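Local atomic coordinates of acetyltransferase, GNAT family (Colwellia psychrerythraea, PDB entry 3IWG), a protein that probably transfers acyl groups, most likely acetyl, as a two-domain member of the GNAT family. Residues F5-I10 / S92-V97; Q18-Y23 / V55-V60; T156-N161 / G211-Q216. One frame throughout, in Å; residues are numbered along the deposited sequence.

Contact 1 of 3, residues F5-I10 / S92-V97; sequences FKIKTI and SVIGEV
I7 and I94 share the same first torsion: CG1 lies beside the backbone N, and the CG2 methyl is anti to that N (chi1 -57° in I7, -64° in I94). In I7 this swings CG2 out toward the loop 92-97, where V93 and I94 both meet it. The CG2 methyl of V93 touches I7 CG2 methyl to methyl at 3.6 Å. The side chains of I7 and I94 cross at about a right angle; I94 CG1 is 3.6 Å and I94 CD1 3.7 Å from I7 CG2. The other V93 methyl, CG1, rests against the base of I7, 3.4 Å from I7 O and 3.8 Å from I7 CB. The contact is therefore apolar, made by branched aliphatic groups near the surface, and it closes the loop 92-97 onto strand 6-9, an outermost strand within this chain.

Strand 6-9 pairs antiparallel with strand 44-50, through K6 to Y49 and K8 to G47. F46 of that neighbour touches I7, T9, V93 and I94. Helix 76-87 adds L82 against I7 and I86 against I94. The loop 92-97 links that helix to strand 99-103, and I94 also reaches C58 and V60 of strand 53-60.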
loop_
_atom_site.group_PDB
_atom_site.type_symbol
_atom_site.label_atom_id
_atom_site.label_comp_id
_atom_site.label_asym_id
_atom_site.label_seq_id
_atom_site.Cartn_x
_atom_site.Cartn_y
_atom_site.Cartn_z
ATOM N N PHE A 5 -34.147 20.065 0.538
ATOM C CA PHE A 5 -32.811 19.410 0.434
ATOM C C PHE A 5 -31.684 20.413 0.256
ATOM O O PHE A 5 -31.664 21.154 -0.731
ATOM C CB PHE A 5 -32.748 18.442 -0.755
ATOM C CG PHE A 5 -33.235 17.055 -0.438
ATOM C CD1 PHE A 5 -32.804 16.402 0.718
ATOM C CD2 PHE A 5 -34.127 16.399 -1.297
ATOM C CE1 PHE A 5 -33.250 15.127 1.036
ATOM C CE2 PHE A 5 -34.579 15.103 -0.993
ATOM C CZ PHE A 5 -34.137 14.468 0.185
ATOM N N LYS A 6 -30.759 20.431 1.210
ATOM C CA LYS A 6 -29.489 21.126 1.044
ATOM C C LYS A 6 -28.410 20.049 0.727
ATOM O O LYS A 6 -28.321 19.031 1.425
ATOM C CB LYS A 6 -29.116 21.919 2.323
ATOM C CG LYS A 6 -29.405 23.451 2.302
ATOM C CD LYS A 6 -30.835 23.860 2.748
ATOM C CE LYS A 6 -31.107 25.403 2.619
ATOM N NZ LYS A 6 -30.434 26.291 3.662
ATOM N N ILE A 7 -27.619 20.254 -0.327
ATOM C CA ILE A 7 -26.437 19.423 -0.543
ATOM C C ILE A 7 -25.238 20.143 0.071
ATOM O O ILE A 7 -25.070 21.355 -0.116
ATOM C CB ILE A 7 -26.197 19.134 -2.037
ATOM C CG1 ILE A 7 -27.438 18.455 -2.638
ATOM C CG2 ILE A 7 -24.928 18.288 -2.222
ATOM C CD1 ILE A 7 -27.801 18.916 -4.057
ATOM N N LYS A 8 -24.427 19.391 0.820
ATOM C CA LYS A 8 -23.221 19.922 1.467
ATOM C C LYS A 8 -22.095 18.943 1.212
ATOM O O LYS A 8 -22.296 17.744 1.152
ATOM C CB LYS A 8 -23.384 20.085 2.996
ATOM C CG LYS A 8 -24.119 21.321 3.504
ATOM C CD LYS A 8 -23.994 21.478 5.082
ATOM C CE LYS A 8 -25.295 22.108 5.725
ATOM N NZ LYS A 8 -25.156 22.810 7.073
ATOM N N THR A 9 -20.900 19.472 1.076
ATOM C CA THR A 9 -19.718 18.672 0.881
ATOM C C THR A 9 -19.477 17.984 2.255
ATOM O O THR A 9 -19.877 18.510 3.293
ATOM C CB THR A 9 -18.565 19.606 0.400
ATOM O OG1 THR A 9 -17.854 19.003 -0.684
ATOM C CG2 THR A 9 -17.636 19.961 1.536
ATOM N N ILE A 10 -18.895 16.790 2.264
ATOM C CA ILE A 10 -18.634 16.090 3.528
ATOM C C ILE A 10 -17.136 15.770 3.667
ATOM O O ILE A 10 -16.586 15.077 2.818
ATOM C CB ILE A 10 -19.438 14.797 3.578
ATOM C CG1 ILE A 10 -20.926 15.145 3.713
ATOM C CG2 ILE A 10 -18.926 13.849 4.672
ATOM C CD1 ILE A 10 -21.644 14.444 4.842
ATOM N N SER A 92 -25.407 23.192 -7.530
ATOM C CA SER A 92 -24.356 24.170 -7.328
ATOM C C SER A 92 -23.118 23.470 -6.759
ATOM O O SER A 92 -22.011 23.560 -7.290
ATOM C CB SER A 92 -24.853 25.258 -6.353
ATOM O OG SER A 92 -26.249 25.498 -6.526
ATOM N N VAL A 93 -23.345 22.721 -5.691
ATOM C CA VAL A 93 -22.268 22.239 -4.850
ATOM C C VAL A 93 -21.586 21.022 -5.495
ATOM O O VAL A 93 -20.361 20.992 -5.616
ATOM C CB VAL A 93 -22.781 22.027 -3.383
ATOM C CG1 VAL A 93 -24.320 22.194 -3.296
ATOM C CG2 VAL A 93 -22.293 20.720 -2.785
ATOM N N ILE A 94 -22.380 20.053 -5.950
ATOM C CA ILE A 94 -21.844 18.820 -6.541
ATOM C C ILE A 94 -21.235 19.077 -7.911
ATOM O O ILE A 94 -20.237 18.456 -8.275
ATOM C CB ILE A 94 -22.916 17.732 -6.715
ATOM C CG1 ILE A 94 -23.459 17.278 -5.351
ATOM C CG2 ILE A 94 -22.347 16.564 -7.503
ATOM C CD1 ILE A 94 -24.710 16.372 -5.436
ATOM N N GLY A 95 -21.856 19.980 -8.665
ATOM C CA GLY A 95 -21.329 20.394 -9.956
ATOM C C GLY A 95 -21.680 19.444 -11.081
ATOM O O GLY A 95 -22.627 18.672 -10.994
ATOM N N GLU A 96 -20.902 19.509 -12.148
ATOM C CA GLU A 96 -21.201 18.751 -13.358
ATOM C C GLU A 96 -20.862 17.276 -13.164
ATOM O O GLU A 96 -19.712 16.919 -13.013
ATOM C CB GLU A 96 -20.469 19.360 -14.577
ATOM C CG GLU A 96 -20.002 18.348 -15.636
ATOM C CD GLU A 96 -20.161 18.845 -17.077
ATOM O OE1 GLU A 96 -19.817 20.026 -17.353
ATOM O OE2 GLU A 96 -20.625 18.047 -17.934
ATOM N N VAL A 97 -21.880 16.425 -13.162
ATOM C CA VAL A 97 -21.700 14.991 -13.073
ATOM C C VAL A 97 -22.010 14.376 -14.434
ATOM O O VAL A 97 -23.028 14.693 -15.044
ATOM C CB VAL A 97 -22.636 14.410 -12.050
ATOM C CG1 VAL A 97 -22.518 12.904 -12.050
ATOM C CG2 VAL A 97 -22.321 14.982 -10.674
#

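Contact 2 of 3, residues Q18-Y23 / V55-V60; sequences QLKKAY and VGFCCV
L19, K20 and Y23 meet the F57 ring at different places. The K20 and F57 side chains cross at about a right angle. K20 CE is 3.7 Å from F57 CE2, and K20 CG is 4.2 Å from F57 CZ. A bend at chi2 (-122°) brings the K20 chain against the ring, while NZ goes on to Q68 OE1. L19 CB sits 4.0 Å from F57 CD1. Y23 CB comes to the ring edge, near its plane, 4.4 Å from F57 CE1. L19 then forks onto the strand backbone: L19 CD1 is 3.7 Å from G56 N, and L19 CD2 is 3.9 Å from V55 O. V55 and G56 both face F48 in a classic beta bulge. With an alanine in place of F57, a gap would probably open under the helix and leave L19 CB and the K20 methylenes without their shared surface.

At 77°, segment 18-23 of helix 17-26 crosses segment 55-60 of strand 53-60. F57 thus lies between helix and sheet, as helices flank the central sheet in GNAT folds. The F57 backbone pairs with Y70 of strand 65-71. C58 points to the other side of the strand and pairs with F46 of strand 44-50.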
loop_
_atom_site.group_PDB
_atom_site.type_symbol
_atom_site.label_atom_id
_atom_site.label_comp_id
_atom_site.label_asym_id
_atom_site.label_seq_id
_atom_site.Cartn_x
_atom_site.Cartn_y
_atom_site.Cartn_z
ATOM N N GLN A 18 -23.489 5.448 9.675
ATOM C CA GLN A 18 -24.811 4.848 9.700
ATOM C C GLN A 18 -25.421 4.805 8.314
ATOM O O GLN A 18 -25.995 3.804 7.929
ATOM C CB GLN A 18 -25.759 5.629 10.601
ATOM C CG GLN A 18 -25.965 5.087 12.032
ATOM C CD GLN A 18 -27.269 5.647 12.646
ATOM O OE1 GLN A 18 -27.816 6.660 12.152
ATOM N NE2 GLN A 18 -27.773 4.982 13.711
ATOM N N LEU A 19 -25.342 5.896 7.577
ATOM C CA LEU A 19 -25.928 5.912 6.260
ATOM C C LEU A 19 -25.236 4.882 5.343
ATOM O O LEU A 19 -25.914 4.167 4.581
ATOM C CB LEU A 19 -25.893 7.319 5.678
ATOM C CG LEU A 19 -26.875 8.314 6.313
ATOM C CD1 LEU A 19 -26.521 9.738 5.858
ATOM C CD2 LEU A 19 -28.343 7.971 5.937
ATOM N N LYS A 20 -23.904 4.780 5.447
ATOM C CA LYS A 20 -23.186 3.799 4.655
ATOM C C LYS A 20 -23.577 2.365 4.994
ATOM O O LYS A 20 -23.774 1.519 4.093
ATOM C CB LYS A 20 -21.681 3.962 4.785
ATOM C CG LYS A 20 -21.158 5.241 4.153
ATOM C CD LYS A 20 -20.124 4.942 3.083
ATOM C CE LYS A 20 -19.804 6.147 2.180
ATOM N NZ LYS A 20 -18.882 5.741 1.096
ATOM N N LYS A 21 -23.705 2.084 6.285
ATOM C CA LYS A 21 -24.094 0.745 6.716
ATOM C C LYS A 21 -25.491 0.367 6.196
ATOM O O LYS A 21 -25.733 -0.785 5.782
ATOM C CB LYS A 21 -23.982 0.593 8.252
ATOM C CG LYS A 21 -24.342 -0.824 8.774
ATOM C CD LYS A 21 -24.183 -0.965 10.315
ATOM C CE LYS A 21 -24.563 -2.412 10.847
ATOM N NZ LYS A 21 -25.732 -3.098 10.122
ATOM N N ALA A 22 -26.402 1.322 6.160
ATOM C CA ALA A 22 -27.725 1.033 5.618
ATOM C C ALA A 22 -27.631 0.838 4.119
ATOM O O ALA A 22 -28.277 -0.061 3.561
ATOM C CB ALA A 22 -28.690 2.126 5.955
ATOM N N TYR A 23 -26.805 1.657 3.458
ATOM C CA TYR A 23 -26.579 1.497 2.012
ATOM C C TYR A 23 -26.189 0.058 1.683
ATOM O O TYR A 23 -26.861 -0.595 0.920
ATOM C CB TYR A 23 -25.532 2.478 1.533
ATOM C CG TYR A 23 -25.207 2.362 0.068
ATOM C CD1 TYR A 23 -26.128 2.727 -0.894
ATOM C CD2 TYR A 23 -23.982 1.925 -0.347
ATOM C CE1 TYR A 23 -25.838 2.638 -2.243
ATOM C CE2 TYR A 23 -23.661 1.846 -1.691
ATOM C CZ TYR A 23 -24.610 2.178 -2.635
ATOM O OH TYR A 23 -24.311 2.102 -3.956
ATOM N N VAL A 55 -29.721 12.987 6.068
ATOM C CA VAL A 55 -30.619 11.856 5.731
ATOM C C VAL A 55 -30.263 11.067 4.449
ATOM O O VAL A 55 -31.000 10.142 4.034
ATOM C CB VAL A 55 -32.058 12.365 5.631
ATOM C CG1 VAL A 55 -32.412 13.132 6.915
ATOM C CG2 VAL A 55 -32.239 13.248 4.400
ATOM N N GLY A 56 -29.145 11.436 3.823
ATOM C CA GLY A 56 -28.598 10.682 2.702
ATOM C C GLY A 56 -27.268 11.208 2.210
ATOM O O GLY A 56 -26.788 12.232 2.697
ATOM N N PHE A 57 -26.689 10.533 1.212
ATOM C CA PHE A 57 -25.400 10.942 0.658
ATOM C C PHE A 57 -25.128 10.404 -0.767
ATOM O O PHE A 57 -25.781 9.475 -1.253
ATOM C CB PHE A 57 -24.247 10.454 1.568
ATOM C CG PHE A 57 -23.903 9.024 1.338
ATOM C CD1 PHE A 57 -24.596 8.018 1.981
ATOM C CD2 PHE A 57 -22.951 8.671 0.404
ATOM C CE1 PHE A 57 -24.294 6.670 1.727
ATOM C CE2 PHE A 57 -22.668 7.357 0.136
ATOM C CZ PHE A 57 -23.335 6.355 0.790
ATOM N N CYS A 58 -24.108 10.960 -1.412
ATOM C CA CYS A 58 -23.587 10.351 -2.617
ATOM C C CYS A 58 -22.095 10.598 -2.697
ATOM O O CYS A 58 -21.565 11.396 -1.935
ATOM C CB CYS A 58 -24.301 10.896 -3.862
ATOM S SG CYS A 58 -23.860 12.526 -4.332
ATOM N N CYS A 59 -21.424 9.898 -3.610
ATOM C CA CYS A 59 -20.013 10.199 -3.919
ATOM C C CYS A 59 -19.688 10.176 -5.394
ATOM O O CYS A 59 -20.237 9.371 -6.186
ATOM C CB CYS A 59 -19.054 9.319 -3.101
ATOM S SG CYS A 59 -19.077 7.630 -3.511
ATOM N N VAL A 60 -18.857 11.129 -5.789
ATOM C CA VAL A 60 -18.534 11.331 -7.200
ATOM C C VAL A 60 -17.030 11.187 -7.329
ATOM O O VAL A 60 -16.275 11.853 -6.632
ATOM C CB VAL A 60 -18.942 12.724 -7.676
ATOM C CG1 VAL A 60 -18.588 12.951 -9.176
ATOM C CG2 VAL A 60 -20.421 12.984 -7.371
#

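Contact 3 of 3, residues T156-N161 / G211-Q216; sequences TFAAAN and GMIVAQ
Helix segment 156-161 crosses strand 211-214 at 75°, the axes 9.3 Å apart at their closest, and I213 points toward it. F157 CG is anti to the backbone N (chi1 180°), which lays the ring against I213 and A215, with the F157 and I213 side chains running past each other in opposite directions. The ring edge meets I213 O in the ring plane, 3.6 Å from F157 CE1, and F157 CE2 touches A215 CB at 3.5 Å. I213 CD1 reaches A158 CB at 3.6 Å and I213 CG2 reaches N161 CB at 3.7 Å. N161 joins the two segments. Its OD1 accepts Q216 N at 2.7 Å (N-H...O angle 149°), tilted from the carbonyl plane. Its ND2 turns back to F157 O at 2.9 Å and lies over one face of the F157 ring, offset toward its rim. Both ends of the amide are thus gripped, which should fix its rotation.

Q216 OE1 bonds R219, in a sequence resembling the GNAT acetyl-CoA signature before helix 223-237. That helix covers the opposite strand side, taking selenomethionine M212 and V214. Y173 of helix 166-178 touches A158 and I213. L191 and A194 of strand 190-199 touch F157.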
loop_
_atom_site.group_PDB
_atom_site.type_symbol
_atom_site.label_atom_id
_atom_site.label_comp_id
_atom_site.label_asym_id
_atom_site.label_seq_id
_atom_site.Cartn_x
_atom_site.Cartn_y
_atom_site.Cartn_z
ATOM N N THR A 156 7.043 -7.770 -9.406
ATOM C CA THR A 156 7.538 -7.969 -10.750
ATOM C C THR A 156 6.583 -8.809 -11.605
ATOM O O THR A 156 6.289 -8.464 -12.757
ATOM C CB THR A 156 8.871 -8.705 -10.685
ATOM O OG1 THR A 156 9.792 -7.902 -9.951
ATOM C CG2 THR A 156 9.398 -8.970 -12.068
ATOM N N PHE A 157 6.101 -9.914 -11.044
ATOM C CA PHE A 157 5.118 -10.730 -11.763
ATOM C C PHE A 157 3.850 -9.906 -12.181
ATOM O O PHE A 157 3.447 -9.896 -13.349
ATOM C CB PHE A 157 4.754 -11.960 -10.911
ATOM C CG PHE A 157 3.748 -12.852 -11.554
ATOM C CD1 PHE A 157 2.424 -12.766 -11.196
ATOM C CD2 PHE A 157 4.137 -13.760 -12.543
ATOM C CE1 PHE A 157 1.491 -13.565 -11.779
ATOM C CE2 PHE A 157 3.219 -14.568 -13.126
ATOM C CZ PHE A 157 1.876 -14.467 -12.764
ATOM N N ALA A 158 3.270 -9.149 -11.247
ATOM C CA ALA A 158 2.084 -8.396 -11.583
ATOM C C ALA A 158 2.406 -7.253 -12.530
ATOM O O ALA A 158 1.642 -7.004 -13.463
ATOM C CB ALA A 158 1.389 -7.878 -10.338
ATOM N N ALA A 159 3.523 -6.559 -12.314
ATOM C CA ALA A 159 3.863 -5.426 -13.167
ATOM C C ALA A 159 3.998 -5.903 -14.621
ATOM O O ALA A 159 3.444 -5.282 -15.549
ATOM C CB ALA A 159 5.190 -4.736 -12.698
ATOM N N ALA A 160 4.717 -7.011 -14.806
ATOM C CA ALA A 160 4.920 -7.598 -16.132
ATOM C C ALA A 160 3.609 -8.076 -16.746
ATOM O O ALA A 160 3.427 -7.977 -17.955
ATOM C CB ALA A 160 5.938 -8.761 -16.058
ATOM N N ASN A 161 2.678 -8.576 -15.934
ATOM C CA ASN A 161 1.449 -9.165 -16.512
ATOM C C ASN A 161 0.281 -8.241 -16.589
ATOM O O ASN A 161 -0.491 -8.363 -17.498
ATOM C CB ASN A 161 1.030 -10.441 -15.785
ATOM C CG ASN A 161 1.903 -11.586 -16.142
ATOM O OD1 ASN A 161 1.836 -12.092 -17.259
ATOM N ND2 ASN A 161 2.767 -11.994 -15.222
ATOM N N GLY A 211 -9.221 -12.733 -6.513
ATOM C CA GLY A 211 -8.602 -12.260 -7.761
ATOM C C GLY A 211 -7.459 -13.180 -8.129
ATOM O O GLY A 211 -6.936 -13.899 -7.285
HETATM N N MSE A 212 -7.110 -13.199 -9.400
HETATM C CA MSE A 212 -5.965 -13.949 -9.861
HETATM C C MSE A 212 -5.286 -13.275 -11.063
HETATM O O MSE A 212 -5.908 -12.526 -11.819
HETATM C CB MSE A 212 -6.290 -15.374 -10.309
HETATM C CG MSE A 212 -7.705 -15.843 -10.212
HETATM SE SE MSE A 212 -8.803 -15.410 -11.723
HETATM C CE MSE A 212 -9.613 -13.746 -11.227
ATOM N N ILE A 213 -3.994 -13.587 -11.205
ATOM C CA ILE A 213 -3.237 -13.279 -12.391
ATOM C C ILE A 213 -2.485 -14.519 -12.836
ATOM O O ILE A 213 -1.716 -15.097 -12.070
ATOM C CB ILE A 213 -2.152 -12.175 -12.112
ATOM C CG1 ILE A 213 -2.747 -10.892 -11.521
ATOM C CG2 ILE A 213 -1.399 -11.894 -13.385
ATOM C CD1 ILE A 213 -1.595 -9.835 -10.974
ATOM N N VAL A 214 -2.693 -14.906 -14.081
ATOM C CA VAL A 214 -1.987 -16.047 -14.656
ATOM C C VAL A 214 -0.869 -15.508 -15.462
ATOM O O VAL A 214 -1.070 -14.529 -16.160
ATOM C CB VAL A 214 -2.886 -16.887 -15.596
ATOM C CG1 VAL A 214 -2.059 -17.973 -16.311
ATOM C CG2 VAL A 214 -4.003 -17.467 -14.835
ATOM N N ALA A 215 0.296 -16.123 -15.374
ATOM C CA ALA A 215 1.431 -15.667 -16.189
ATOM C C ALA A 215 1.019 -15.668 -17.655
ATOM O O ALA A 215 0.414 -16.627 -18.156
ATOM C CB ALA A 215 2.652 -16.542 -16.012
ATOM N N GLN A 216 1.336 -14.574 -18.325
ATOM C CA GLN A 216 1.004 -14.414 -19.744
ATOM C C GLN A 216 1.700 -15.471 -20.595
ATOM O O GLN A 216 1.279 -15.731 -21.696
ATOM C CB GLN A 216 1.379 -13.007 -20.232
ATOM C CG GLN A 216 0.701 -12.530 -21.518
ATOM C CD GLN A 216 -0.825 -12.937 -21.642
ATOM O OE1 GLN A 216 -1.623 -12.769 -20.693
ATOM N NE2 GLN A 216 -1.202 -13.495 -22.832
#

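Contacts 1 and 2 lie in the N-terminal half of the chain and contact 3 in the C-terminal half. Each half has a GNAT family match, consistent with two GNAT-like units. Contact 2 falls between 5-10 and 92-97 in the chain; contact 3 follows later. The centres of contacts 1 and 2 are about 14 Å apart. They meet at strand 53-60, where I94 CD1 lies 4.1 Å from C58 SG. Contact 3 does not touch the other two; its centre is about 40 Å from that of contact 1 and 35 Å from that of contact 2. Neighbouring strands join the halves, with 262-273 set between 99-103 and 117-129. The helix-strand crossings of contacts 2 and 3 are of opposite hand.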